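Local coordinates for protein macrophage migration inhibitory factor (Oncomelania hupensis, PDB 6LR3) that belongs to the macrophage migration inhibitory factor family, small alpha/beta proteins whose subunits assemble into trimers with beta-sheets continued across the interfaces, at residues Val3-Asn9 against Cys57-Glu63; Ile48-Gly52 against Glu93-Ile97; Phe19-Thr24 against Met38-Leu42; Asp53-Val58 against Leu88-Arg94. All blocks are in the same frame, centred on the assembly; numbering follows the deposited sequence.

Contact 1 of 4, residues Val3-Asn9 against Cys57-Glu63; sequences VITVNTN and CVFATVE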
loop_
_atom_site.group_PDB
_atom_site.type_symbol
_atom_site.label_atom_id
_atom_site.label_comp_id
_atom_site.label_asym_id
_atom_site.label_seq_id
_atom_site.Cartn_x
_atom_site.Cartn_y
_atom_site.Cartn_z
ATOM N N VAL B 3 -5.203 10.200 0.204
ATOM C CA VAL B 3 -3.784 9.797 0.322
ATOM C C VAL B 3 -3.250 9.652 -1.099
ATOM O O VAL B 3 -3.764 8.821 -1.851
ATOM C CB VAL B 3 -3.567 8.520 1.145
ATOM C CG1 VAL B 3 -2.094 8.181 1.203
ATOM C CG2 VAL B 3 -4.174 8.611 2.528
ATOM N N ILE B 4 -2.202 10.385 -1.419
ATOM C CA ILE B 4 -1.439 10.200 -2.669
ATOM C C ILE B 4 -0.146 9.499 -2.303
ATOM O O ILE B 4 0.633 10.066 -1.548
ATOM C CB ILE B 4 -1.125 11.540 -3.361
ATOM C CG1 ILE B 4 -2.288 12.535 -3.347
ATOM C CG2 ILE B 4 -0.629 11.249 -4.789
ATOM C CD1 ILE B 4 -3.583 11.990 -3.908
ATOM N N THR B 5 0.064 8.314 -2.824
ATOM C CA THR B 5 1.284 7.514 -2.588
ATOM C C THR B 5 2.056 7.472 -3.889
ATOM O O THR B 5 1.479 7.117 -4.919
ATOM C CB THR B 5 0.936 6.120 -2.070
ATOM O OG1 THR B 5 0.099 6.288 -0.909
ATOM C CG2 THR B 5 2.186 5.330 -1.751
ATOM N N VAL B 6 3.310 7.879 -3.849
ATOM C CA VAL B 6 4.176 7.901 -5.050
ATOM C C VAL B 6 5.317 6.919 -4.809
ATOM O O VAL B 6 6.119 7.170 -3.908
ATOM C CB VAL B 6 4.685 9.310 -5.348
ATOM C CG1 VAL B 6 5.609 9.323 -6.534
ATOM C CG2 VAL B 6 3.520 10.261 -5.597
ATOM N N ASN B 7 5.337 5.830 -5.572
ATOM C CA ASN B 7 6.428 4.828 -5.519
ATOM C C ASN B 7 7.310 5.070 -6.746
ATOM O O ASN B 7 6.858 4.853 -7.868
ATOM C CB ASN B 7 5.890 3.402 -5.520
ATOM C CG ASN B 7 4.907 3.177 -4.400
ATOM O OD1 ASN B 7 5.316 3.051 -3.233
ATOM N ND2 ASN B 7 3.609 3.181 -4.718
ATOM N N THR B 8 8.531 5.540 -6.547
ATOM C CA THR B 8 9.427 5.829 -7.689
ATOM C C THR B 8 10.837 5.373 -7.368
ATOM O O THR B 8 11.261 5.470 -6.216
ATOM C CB THR B 8 9.374 7.315 -8.066
ATOM O OG1 THR B 8 10.170 7.461 -9.254
ATOM C CG2 THR B 8 9.870 8.224 -6.940
ATOM N N ASN B 9 11.543 4.928 -8.400
ATOM C CA ASN B 9 12.981 4.605 -8.305
ATOM C C ASN B 9 13.808 5.870 -8.493
ATOM O O ASN B 9 15.014 5.799 -8.289
ATOM C CB ASN B 9 13.406 3.498 -9.250
ATOM C CG ASN B 9 13.113 3.795 -10.691
ATOM O OD1 ASN B 9 12.463 4.788 -11.006
ATOM N ND2 ASN B 9 13.624 2.941 -11.581
ATOM N N CYS B 57 10.756 5.180 -13.298
ATOM C CA CYS B 57 9.342 4.813 -13.369
ATOM C C CYS B 57 8.621 5.314 -12.120
ATOM O O CYS B 57 9.254 5.665 -11.131
ATOM C CB CYS B 57 9.166 3.303 -13.539
ATOM S SG CYS B 57 9.614 2.335 -12.084
ATOM N N VAL B 58 7.310 5.349 -12.214
ATOM C CA VAL B 58 6.410 5.710 -11.076
ATOM C C VAL B 58 5.219 4.776 -11.101
ATOM O O VAL B 58 4.579 4.649 -12.141
ATOM C CB VAL B 58 5.886 7.155 -11.178
ATOM C CG1 VAL B 58 4.918 7.433 -10.038
ATOM C CG2 VAL B 58 7.010 8.168 -11.237
ATOM N N PHE B 59 4.898 4.223 -9.945
ATOM C CA PHE B 59 3.564 3.680 -9.653
ATOM C C PHE B 59 3.008 4.516 -8.523
ATOM O O PHE B 59 3.597 4.548 -7.436
ATOM C CB PHE B 59 3.611 2.201 -9.276
ATOM C CG PHE B 59 2.264 1.703 -8.837
ATOM C CD1 PHE B 59 1.184 1.810 -9.683
ATOM C CD2 PHE B 59 2.070 1.137 -7.586
ATOM C CE1 PHE B 59 -0.075 1.390 -9.293
ATOM C CE2 PHE B 59 0.815 0.702 -7.194
ATOM C CZ PHE B 59 -0.259 0.828 -8.057
ATOM N N ALA B 60 1.896 5.198 -8.775
ATOM C CA ALA B 60 1.285 6.064 -7.757
ATOM C C ALA B 60 -0.137 5.580 -7.481
ATOM O O ALA B 60 -0.747 4.969 -8.383
ATOM C CB ALA B 60 1.307 7.500 -8.193
ATOM N N THR B 61 -0.635 5.867 -6.292
ATOM C CA THR B 61 -2.022 5.559 -5.921
ATOM C C THR B 61 -2.674 6.821 -5.351
ATOM O O THR B 61 -2.026 7.626 -4.674
ATOM C CB THR B 61 -2.130 4.351 -4.988
ATOM O OG1 THR B 61 -1.534 4.653 -3.732
ATOM C CG2 THR B 61 -1.481 3.114 -5.572
ATOM N N VAL B 62 -3.969 6.919 -5.593
ATOM C CA VAL B 62 -4.825 8.004 -5.093
ATOM C C VAL B 62 -5.976 7.364 -4.345
ATOM O O VAL B 62 -6.782 6.731 -4.969
ATOM C CB VAL B 62 -5.328 8.890 -6.237
ATOM C CG1 VAL B 62 -6.254 9.971 -5.714
ATOM C CG2 VAL B 62 -4.153 9.474 -7.027
ATOM N N GLU B 63 -5.946 7.435 -3.022
ATOM C CA GLU B 63 -7.013 6.932 -2.134
ATOM C C GLU B 63 -7.902 8.124 -1.791
ATOM O O GLU B 63 -7.395 9.133 -1.296
ATOM C CB GLU B 63 -6.433 6.270 -0.899
ATOM C CG GLU B 63 -5.691 4.973 -1.190
ATOM C CD GLU B 63 -4.847 4.476 -0.026
ATOM O OE1 GLU B 63 -3.690 4.908 0.059
ATOM O OE2 GLU B 63 -5.385 3.710 0.831
HETATM O O HOH W 1 -2.532 6.253 -1.864
#

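Contact 2 of 4, residues Ile48-Gly52 against Glu93-Ile97; sequences IMMGG and ERIVI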
loop_
_atom_site.group_PDB
_atom_site.type_symbol
_atom_site.label_atom_id
_atom_site.label_comp_id
_atom_site.label_asym_id
_atom_site.label_seq_id
_atom_site.Cartn_x
_atom_site.Cartn_y
_atom_site.Cartn_z
ATOM N N ILE B 48 11.810 -0.335 -7.106
ATOM C CA ILE B 48 10.679 -0.631 -7.996
ATOM C C ILE B 48 11.218 -0.663 -9.421
ATOM O O ILE B 48 11.909 0.279 -9.849
ATOM C CB ILE B 48 9.514 0.354 -7.790
ATOM C CG1 ILE B 48 8.335 -0.031 -8.674
ATOM C CG2 ILE B 48 9.920 1.823 -7.997
ATOM C CD1 ILE B 48 7.067 0.719 -8.271
ATOM N N MET B 49 11.017 -1.807 -10.060
ATOM C CA MET B 49 11.373 -1.980 -11.473
ATOM C C MET B 49 10.088 -2.120 -12.269
ATOM O O MET B 49 9.039 -2.522 -11.715
ATOM C CB MET B 49 12.369 -3.111 -11.701
ATOM C CG MET B 49 11.835 -4.464 -11.596
ATOM S SD MET B 49 12.890 -5.767 -12.463
ATOM C CE MET B 49 14.513 -5.383 -11.824
ATOM N N MET B 50 10.161 -1.721 -13.530
ATOM C CA MET B 50 9.021 -1.774 -14.447
ATOM C C MET B 50 9.539 -2.350 -15.759
ATOM O O MET B 50 10.597 -1.896 -16.223
ATOM C CB MET B 50 8.472 -0.361 -14.656
ATOM C CG MET B 50 7.269 -0.318 -15.550
ATOM S SD MET B 50 6.898 1.404 -15.929
ATOM C CE MET B 50 5.348 1.198 -16.797
ATOM N N GLY B 51 8.833 -3.322 -16.309
ATOM C CA GLY B 51 9.220 -3.916 -17.606
ATOM C C GLY B 51 10.520 -4.670 -17.502
ATOM O O GLY B 51 11.189 -4.845 -18.534
ATOM N N GLY B 52 10.911 -5.078 -16.296
ATOM C CA GLY B 52 12.178 -5.786 -16.051
ATOM C C GLY B 52 13.375 -4.855 -16.136
ATOM O O GLY B 52 14.494 -5.364 -16.192
ATOM N N GLU B 93 5.317 7.129 -20.527
ATOM C CA GLU B 93 5.121 5.678 -20.729
ATOM C C GLU B 93 5.788 4.876 -19.614
ATOM O O GLU B 93 5.834 3.625 -19.738
ATOM C CB GLU B 93 5.625 5.255 -22.121
ATOM C CG GLU B 93 7.121 5.414 -22.291
ATOM C CD GLU B 93 7.554 6.724 -22.940
ATOM O OE1 GLU B 93 6.859 7.789 -22.808
ATOM O OE2 GLU B 93 8.650 6.696 -23.554
ATOM N N ARG B 94 6.279 5.519 -18.548
ATOM C CA ARG B 94 6.842 4.827 -17.374
ATOM C C ARG B 94 6.023 5.186 -16.131
ATOM O O ARG B 94 6.549 5.054 -14.998
ATOM C CB ARG B 94 8.318 5.161 -17.219
ATOM C CG ARG B 94 9.173 4.627 -18.354
ATOM C CD ARG B 94 9.378 3.134 -18.272
ATOM N NE ARG B 94 10.284 2.794 -17.180
ATOM C CZ ARG B 94 10.685 1.557 -16.919
ATOM N NH1 ARG B 94 10.258 0.554 -17.655
ATOM N NH2 ARG B 94 11.489 1.315 -15.903
ATOM N N ILE B 95 4.787 5.638 -16.325
ATOM C CA ILE B 95 3.909 6.060 -15.188
ATOM C C ILE B 95 2.612 5.259 -15.225
ATOM O O ILE B 95 1.934 5.277 -16.237
ATOM C CB ILE B 95 3.610 7.568 -15.231
ATOM C CG1 ILE B 95 4.893 8.387 -15.239
ATOM C CG2 ILE B 95 2.689 7.968 -14.095
ATOM C CD1 ILE B 95 4.688 9.848 -15.612
ATOM N N VAL B 96 2.276 4.673 -14.083
ATOM C CA VAL B 96 0.969 4.015 -13.861
ATOM C C VAL B 96 0.395 4.590 -12.569
ATOM O O VAL B 96 1.122 4.732 -11.595
ATOM C CB VAL B 96 1.107 2.493 -13.804
ATOM C CG1 VAL B 96 -0.160 1.824 -13.299
ATOM C CG2 VAL B 96 1.490 1.948 -15.170
ATOM N N ILE B 97 -0.874 4.915 -12.572
ATOM C CA ILE B 97 -1.578 5.486 -11.393
ATOM C C ILE B 97 -2.849 4.679 -11.156
ATOM O O ILE B 97 -3.618 4.485 -12.082
ATOM C CB ILE B 97 -1.884 6.984 -11.575
ATOM C CG1 ILE B 97 -0.646 7.792 -11.961
ATOM C CG2 ILE B 97 -2.560 7.507 -10.321
ATOM C CD1 ILE B 97 -0.948 9.161 -12.541
#

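Contact 3 of 4, residues Phe19-Thr24 against Met38-Leu42; sequences FQAALT and MFVDL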
loop_
_atom_site.group_PDB
_atom_site.type_symbol
_atom_site.label_atom_id
_atom_site.label_comp_id
_atom_site.label_asym_id
_atom_site.label_seq_id
_atom_site.Cartn_x
_atom_site.Cartn_y
_atom_site.Cartn_z
ATOM N N PHE B 19 8.046 19.192 -4.287
ATOM C CA PHE B 19 7.240 18.185 -5.033
ATOM C C PHE B 19 6.014 17.782 -4.211
ATOM O O PHE B 19 4.896 17.884 -4.733
ATOM C CB PHE B 19 8.089 16.967 -5.391
ATOM C CG PHE B 19 7.293 15.871 -6.042
ATOM C CD1 PHE B 19 6.673 16.018 -7.262
ATOM C CD2 PHE B 19 7.109 14.696 -5.370
ATOM C CE1 PHE B 19 5.967 14.978 -7.840
ATOM C CE2 PHE B 19 6.528 13.595 -5.990
ATOM C CZ PHE B 19 5.907 13.764 -7.203
ATOM N N GLN B 20 6.189 17.347 -2.966
ATOM C CA GLN B 20 5.019 16.881 -2.178
ATOM C C GLN B 20 4.039 18.035 -1.922
ATOM O O GLN B 20 2.826 17.798 -1.983
ATOM C CB GLN B 20 5.442 16.259 -0.860
ATOM C CG GLN B 20 5.986 14.858 -1.018
ATOM C CD GLN B 20 6.808 14.502 0.193
ATOM O OE1 GLN B 20 7.936 15.023 0.325
ATOM N NE2 GLN B 20 6.242 13.669 1.073
ATOM N N ALA B 21 4.524 19.235 -1.633
ATOM C CA ALA B 21 3.688 20.444 -1.459
ATOM C C ALA B 21 2.915 20.719 -2.736
ATOM O O ALA B 21 1.713 21.022 -2.671
ATOM C CB ALA B 21 4.553 21.625 -1.074
ATOM N N ALA B 22 3.569 20.632 -3.891
ATOM C CA ALA B 22 2.938 20.952 -5.188
ATOM C C ALA B 22 1.864 19.912 -5.470
ATOM O O ALA B 22 0.763 20.286 -5.916
ATOM C CB ALA B 22 3.965 21.012 -6.303
ATOM N N LEU B 23 2.170 18.645 -5.216
ATOM C CA LEU B 23 1.211 17.547 -5.444
ATOM C C LEU B 23 0.052 17.696 -4.487
ATOM O O LEU B 23 -1.089 17.515 -4.923
ATOM C CB LEU B 23 1.962 16.219 -5.299
ATOM C CG LEU B 23 1.193 14.970 -5.660
ATOM C CD1 LEU B 23 0.600 15.098 -7.037
ATOM C CD2 LEU B 23 2.129 13.779 -5.590
ATOM N N THR B 24 0.321 18.046 -3.223
ATOM C CA THR B 24 -0.727 18.309 -2.223
ATOM C C THR B 24 -1.685 19.352 -2.782
ATOM O O THR B 24 -2.891 19.118 -2.773
ATOM C CB THR B 24 -0.146 18.802 -0.893
ATOM O OG1 THR B 24 0.622 17.744 -0.309
ATOM C CG2 THR B 24 -1.232 19.196 0.070
ATOM N N MET B 38 -5.186 15.883 3.301
ATOM C CA MET B 38 -4.433 15.385 2.130
ATOM C C MET B 38 -3.060 14.883 2.599
ATOM O O MET B 38 -2.242 15.690 3.075
ATOM C CB MET B 38 -4.241 16.492 1.092
ATOM C CG MET B 38 -3.431 16.066 -0.136
ATOM S SD MET B 38 -4.285 14.819 -1.144
ATOM C CE MET B 38 -5.755 15.776 -1.504
ATOM N N PHE B 39 -2.798 13.599 2.439
ATOM C CA PHE B 39 -1.461 13.039 2.661
ATOM C C PHE B 39 -0.775 12.846 1.327
ATOM O O PHE B 39 -1.420 12.421 0.331
ATOM C CB PHE B 39 -1.538 11.673 3.322
ATOM C CG PHE B 39 -2.111 11.610 4.711
ATOM C CD1 PHE B 39 -3.472 11.582 4.906
ATOM C CD2 PHE B 39 -1.278 11.475 5.808
ATOM C CE1 PHE B 39 -4.006 11.436 6.182
ATOM C CE2 PHE B 39 -1.801 11.332 7.072
ATOM C CZ PHE B 39 -3.164 11.294 7.263
ATOM N N VAL B 40 0.530 13.088 1.302
ATOM C CA VAL B 40 1.393 12.669 0.185
ATOM C C VAL B 40 2.539 11.880 0.790
ATOM O O VAL B 40 3.333 12.452 1.549
ATOM C CB VAL B 40 1.891 13.837 -0.691
ATOM C CG1 VAL B 40 2.744 13.284 -1.817
ATOM C CG2 VAL B 40 0.739 14.639 -1.248
ATOM N N ASP B 41 2.548 10.597 0.479
ATOM C CA ASP B 41 3.528 9.608 0.971
ATOM C C ASP B 41 4.470 9.320 -0.194
ATOM O O ASP B 41 4.068 8.627 -1.139
ATOM C CB ASP B 41 2.769 8.405 1.512
ATOM C CG ASP B 41 3.643 7.347 2.162
ATOM O OD1 ASP B 41 4.850 7.505 2.102
ATOM O OD2 ASP B 41 3.041 6.365 2.669
ATOM N N LEU B 42 5.653 9.908 -0.159
ATOM C CA LEU B 42 6.653 9.775 -1.238
ATOM C C LEU B 42 7.648 8.679 -0.887
ATOM O O LEU B 42 8.362 8.809 0.087
ATOM C CB LEU B 42 7.362 11.111 -1.445
ATOM C CG LEU B 42 8.497 11.095 -2.464
ATOM C CD1 LEU B 42 8.040 10.634 -3.827
ATOM C CD2 LEU B 42 9.133 12.462 -2.541
HETATM O O HOH W 2 0.182 16.903 2.281
#

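Contact 4 of 4, residues Asp53-Val58 against Leu88-Arg94; sequences DRNPCV and LNVRRER. Unlike the reference sequence in segment 88-94: Asn89 (reference Lys), Val90 (reference Ile).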
loop_
_atom_site.group_PDB
_atom_site.type_symbol
_atom_site.label_atom_id
_atom_site.label_comp_id
_atom_site.label_asym_id
_atom_site.label_seq_id
_atom_site.Cartn_x
_atom_site.Cartn_y
_atom_site.Cartn_z
ATOM N N ASP B 53 13.182 -3.540 -16.133
ATOM C CA ASP B 53 14.372 -2.655 -16.171
ATOM C C ASP B 53 14.219 -1.511 -15.171
ATOM O O ASP B 53 13.107 -1.271 -14.635
ATOM C CB ASP B 53 14.677 -2.196 -17.589
ATOM C CG ASP B 53 13.704 -1.168 -18.089
ATOM O OD1 ASP B 53 13.537 -0.160 -17.384
ATOM O OD2 ASP B 53 13.133 -1.389 -19.174
ATOM N N ARG B 54 15.325 -0.838 -14.912
ATOM C CA ARG B 54 15.427 0.126 -13.808
ATOM C C ARG B 54 15.482 1.545 -14.360
ATOM O O ARG B 54 15.891 2.436 -13.611
ATOM C CB ARG B 54 16.605 -0.261 -12.924
ATOM C CG ARG B 54 16.442 -1.641 -12.302
ATOM C CD ARG B 54 17.488 -1.859 -11.271
ATOM N NE ARG B 54 17.384 -3.128 -10.568
ATOM C CZ ARG B 54 16.572 -3.370 -9.550
ATOM N NH1 ARG B 54 15.720 -2.452 -9.147
ATOM N NH2 ARG B 54 16.597 -4.536 -8.945
ATOM N N ASN B 55 15.026 1.765 -15.581
ATOM C CA ASN B 55 14.825 3.150 -16.066
ATOM C C ASN B 55 13.805 3.808 -15.134
ATOM O O ASN B 55 13.005 3.120 -14.478
ATOM C CB ASN B 55 14.376 3.192 -17.523
ATOM C CG ASN B 55 15.486 2.724 -18.441
ATOM O OD1 ASN B 55 16.663 2.947 -18.173
ATOM N ND2 ASN B 55 15.105 2.022 -19.488
ATOM N N PRO B 56 13.819 5.140 -15.028
ATOM C CA PRO B 56 12.930 5.838 -14.102
ATOM C C PRO B 56 11.486 5.419 -14.373
ATOM O O PRO B 56 11.071 5.286 -15.524
ATOM C CB PRO B 56 13.157 7.321 -14.433
ATOM C CG PRO B 56 14.605 7.334 -14.879
ATOM C CD PRO B 56 14.737 6.066 -15.699
ATOM N N CYS B 57 10.756 5.180 -13.298
ATOM C CA CYS B 57 9.342 4.813 -13.369
ATOM C C CYS B 57 8.621 5.314 -12.120
ATOM O O CYS B 57 9.254 5.665 -11.131
ATOM C CB CYS B 57 9.166 3.303 -13.539
ATOM S SG CYS B 57 9.614 2.335 -12.084
ATOM N N VAL B 58 7.310 5.349 -12.214
ATOM C CA VAL B 58 6.410 5.710 -11.076
ATOM C C VAL B 58 5.219 4.776 -11.101
ATOM O O VAL B 58 4.579 4.649 -12.141
ATOM C CB VAL B 58 5.886 7.155 -11.178
ATOM C CG1 VAL B 58 4.918 7.433 -10.038
ATOM C CG2 VAL B 58 7.010 8.168 -11.237
ATOM N N LEU B 88 10.127 14.552 -11.728
ATOM C CA LEU B 88 10.875 13.284 -11.583
ATOM C C LEU B 88 11.646 12.942 -12.850
ATOM O O LEU B 88 12.413 11.982 -12.801
ATOM C CB LEU B 88 9.917 12.152 -11.206
ATOM C CG LEU B 88 8.992 12.432 -10.007
ATOM C CD1 LEU B 88 8.118 11.267 -9.693
ATOM C CD2 LEU B 88 9.794 12.819 -8.795
ATOM N N ASN B 89 11.399 13.637 -13.952
ATOM C CA ASN B 89 12.007 13.334 -15.268
ATOM C C ASN B 89 11.715 11.883 -15.623
ATOM O O ASN B 89 12.614 11.177 -16.107
ATOM C CB ASN B 89 13.500 13.644 -15.241
ATOM C CG ASN B 89 13.719 15.132 -15.125
ATOM O OD1 ASN B 89 13.264 15.880 -15.987
ATOM N ND2 ASN B 89 14.463 15.560 -14.125
ATOM N N VAL B 90 10.483 11.449 -15.379
ATOM C CA VAL B 90 10.018 10.113 -15.798
ATOM C C VAL B 90 9.230 10.313 -17.083
ATOM O O VAL B 90 8.471 11.298 -17.191
ATOM C CB VAL B 90 9.191 9.481 -14.672
ATOM C CG1 VAL B 90 8.615 8.150 -15.058
ATOM C CG2 VAL B 90 10.056 9.252 -13.444
ATOM N N ARG B 91 9.404 9.408 -18.043
ATOM C CA ARG B 91 8.608 9.459 -19.284
ATOM C C ARG B 91 7.165 9.085 -18.980
ATOM O O ARG B 91 6.912 8.235 -18.056
ATOM C CB ARG B 91 9.214 8.495 -20.285
ATOM C CG ARG B 91 10.560 8.997 -20.810
ATOM C CD ARG B 91 11.471 7.960 -21.438
ATOM N NE ARG B 91 10.899 6.702 -21.843
ATOM C CZ ARG B 91 11.228 5.508 -21.359
ATOM N NH1 ARG B 91 12.155 5.369 -20.410
ATOM N NH2 ARG B 91 10.587 4.450 -21.822
ATOM N N ARG B 92 6.228 9.643 -19.734
ATOM C CA ARG B 92 4.795 9.336 -19.546
ATOM C C ARG B 92 4.570 7.825 -19.665
ATOM O O ARG B 92 3.716 7.295 -18.914
ATOM C CB ARG B 92 3.926 10.098 -20.541
ATOM C CG ARG B 92 2.485 10.206 -20.110
ATOM C CD ARG B 92 1.634 10.964 -21.106
ATOM N NE ARG B 92 2.077 12.351 -21.233
ATOM C CZ ARG B 92 1.699 13.357 -20.469
ATOM N NH1 ARG B 92 0.865 13.190 -19.462
ATOM N NH2 ARG B 92 2.182 14.567 -20.708
ATOM N N GLU B 93 5.317 7.129 -20.527
ATOM C CA GLU B 93 5.121 5.678 -20.729
ATOM C C GLU B 93 5.788 4.876 -19.614
ATOM O O GLU B 93 5.834 3.625 -19.738
ATOM C CB GLU B 93 5.625 5.255 -22.121
ATOM C CG GLU B 93 7.121 5.414 -22.291
ATOM C CD GLU B 93 7.554 6.724 -22.940
ATOM O OE1 GLU B 93 6.859 7.789 -22.808
ATOM O OE2 GLU B 93 8.650 6.696 -23.554
ATOM N N ARG B 94 6.279 5.519 -18.548
ATOM C CA ARG B 94 6.842 4.827 -17.374
ATOM C C ARG B 94 6.023 5.186 -16.131
ATOM O O ARG B 94 6.549 5.054 -14.998
ATOM C CB ARG B 94 8.318 5.161 -17.219
ATOM C CG ARG B 94 9.173 4.627 -18.354
ATOM C CD ARG B 94 9.378 3.134 -18.272
ATOM N NE ARG B 94 10.284 2.794 -17.180
ATOM C CZ ARG B 94 10.685 1.557 -16.919
ATOM N NH1 ARG B 94 10.258 0.554 -17.655
ATOM N NH2 ARG B 94 11.489 1.315 -15.903
HETATM O O HOH W 3 11.323 7.185 -17.544
#

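Contact 1 of 4, residues Val3-Asn9 against Cys57-Glu63
Val3 with Glu63, Thr5 with Thr61 and Asn7 with Phe59 are the hydrogen-bonded pairs that join strand 3-8 to strand 58-63 in antiparallel sense, at the middle of the four-stranded sheet. Each pair exchanges two backbone bonds, Glu63 N to Val3 O measuring 2.8 Å. In the alternating non-hydrogen-bonded pairs the alpha C-H groups lean on carbonyls, and Ala60 CA comes to 3.0 Å from Thr5 O.

Side chains add polar bonds at one end. Asn7 carries CG beside its own backbone N (chi1 -55°), which brings ND2 within 3.0 Å of Phe59 O. That carbonyl is gripped twice, the backbone N and ND2 of Asn7 reaching it from opposite faces of its plane, while Asn7 OD1 is taken by Arg43. The amide runs alongside the Phe59 ring, the two planes 17° apart. Past the regular pairing, Thr8 OG1 donates to Cys57 O at 2.8 Å, and Cys57 N donates to Asn9 OD1 at 2.9 Å.

At the other end a water lies among Glu63 OE1 (2.6 Å), Val3 O and the Thr5 and Thr61 hydroxyls, linking the strands. Glu63 OE2 forms a salt bridge with Arg98 of the third subunit.

Apolar contact occupies the opposite face, where Ile4 CD1 meets Val62 CG1 at 3.8 Å and Val6 meets Val58 beneath helices 19-31 and 70-88. The two sides of the pairing thus differ in chemistry: mainly hydrocarbon toward the helices, and polar, aromatic and aliphatic groups toward the neighbouring subunits.

Contact 2 of 4, residues Ile48-Gly52 against Glu93-Ile97
Met50 and Arg94 lie alongside each other, head to tail, one straight and the other folded. Met50 holds CG anti to its backbone N (chi1 -178°) and stays extended to the methyl, which carries its sulfur along the arginine to the backbone at its root. SD lies 3.7 Å from Arg94 CA and also passes close to the side-chain CD. Farther on, CE rests 3.8 Å from Glu93 O and makes a looser apolar contact with Val96 CG2, at 4.3 Å.

Arg94 bends twice, at chi2 (-74°) and chi3 (-72°), and the double bend returns its guanidinium to the start of the methionine. There Met50 CB covers part of one face, 3.6 Å from Arg94 NH1 and displaced toward the rim of the group. The same end of the guanidinium binds the Met50 carbonyl: Arg94 NH1 donates to Met50 O at 2.9 Å, arriving from well above the carbonyl plane, and NH2 adds a weak bond of 3.3 Å to Met50 O.

The chain turns directly afterwards, Gly51 and Gly52 both having positive phi. Strand 48-50 and strand 95-97 do not pair with each other here; both instead pair with strands of the second subunit, so this contact stands where the sheet continues into the neighbour.

Arg94 NE and NH2 are held as well by Pro56, Asn55 and Asp53. With Met50 CB over part of one face and carbonyl oxygens accepting its N-H groups, the buried guanidinium is probably fixed in its rotation, and the salt bridge to the Asp53 carboxylate probably offsets its charge.

Contact 3 of 4, residues Phe19-Thr24 against Met38-Leu42
Val40 carries most of the contact with the helical segment 19-24, and its two methyls meet different residues. CG1 touches the Gln20 methylene CG at 3.7 Å and Leu23 CD2 at 3.9 Å. CG2 lies 3.2 Å from Thr24 OG1, a hydroxyl that turns beside its own backbone N (chi1 -66°) and donates to Gln20 O at 2.8 Å, from above the carbonyl plane. The Thr24 amide, in the ordinary i to i-4 helix bond, meets the same carbonyl from its other face.

The Gln20 amide closes this tight part. NE2 donates to Val40 O at 3.2 Å, with the oxygen lying in the amide plane, and the flat group passes over Leu42 CB. Its OE1 is held from outside, by Arg54 of the third subunit.

Helix 19-31 is the crossover of a beta-alpha-beta unit, leaving strand 3-8 and returning to the parallel strand 39-43; its 19-24 segment runs at 143° to strand 39-42. Leu23 also reaches Ile4 and Val6 of the first strand, so the helix covers both.

Toward the two ends the contacts grow sparser. At one, Leu42 CD1 approaches the edge of the Phe19 ring, 4.0 Å from CE2, a ring that goes on to meet His87. At the other, Thr24 CG2 passes Met38 CG at 3.8 Å, and a water donates to both Thr24 OG1 and Met38 O in place of a direct polar bond. Ala21 and Ala22, which do not touch the strand, are partly exposed.

Contact 4 of 4, residues Asp53-Val58 against Leu88-Arg94
Arg94 runs along the chain of the 53-58 loop, and the Pro56 carbonyl accompanies it for most of its length. Its CB lies 3.2 Å from Pro56 O, and CG, the next atom, sits over the rim of one face of the Arg91 guanidinium. CD passes the same oxygen more distantly, and NE then donates to Pro56 O at 3.1 Å in a nearly straight bond (170°), the acceptor in the guanidinium plane. Beyond CZ, NH1 goes to the Met50 carbonyl, while NH2 donates to Asn55 O at 2.8 Å and makes a salt bridge with Asp53 OD1 at 2.9 Å, the carboxylate turned 21° from the guanidinium. That carboxylate is set by an Asx turn, in which Asp53 OD1 takes the Asn55 amide. A water bridges Pro56 O to Arg91 N.

The backbone joins too: Val58 N donates to Arg94 O. Buried apolar packing is made by Val58 CG2, 3.6 Å from Leu88 CD1 and also against Val90; at the surface Pro56 CB touches Val90 CG2.

Arg94 therefore ties the loop that leads from strand 48-50 into strand 58-64 to the loop between helix 70-88 and strand 95-101, at the point where Val58 enters the sheet below Phe84 of that helix.

Overall arrangement
Contacts 1 and 3 lie side by side in the four-stranded sheet, their centres 10 Å apart, and are joined by backbone bonds such as Ile4 N to Phe39 O, 2.8 Å. Contacts 2 and 4 share Glu93 and Arg94, with centres 6 Å apart, whereas the centres of contacts 2 and 3 are about 20 Å apart. Contact 4 shares Cys57 and Val58 with contact 1, and Asn9 ND2 to Asn55 O (3.0 Å) ties the two. All four reach neighbouring subunits: contacts 1, 2 and 4 the second, contacts 1 and 3 the third. A sulfate ion lies about 4 Å from the Glu63 side chain of contact 1.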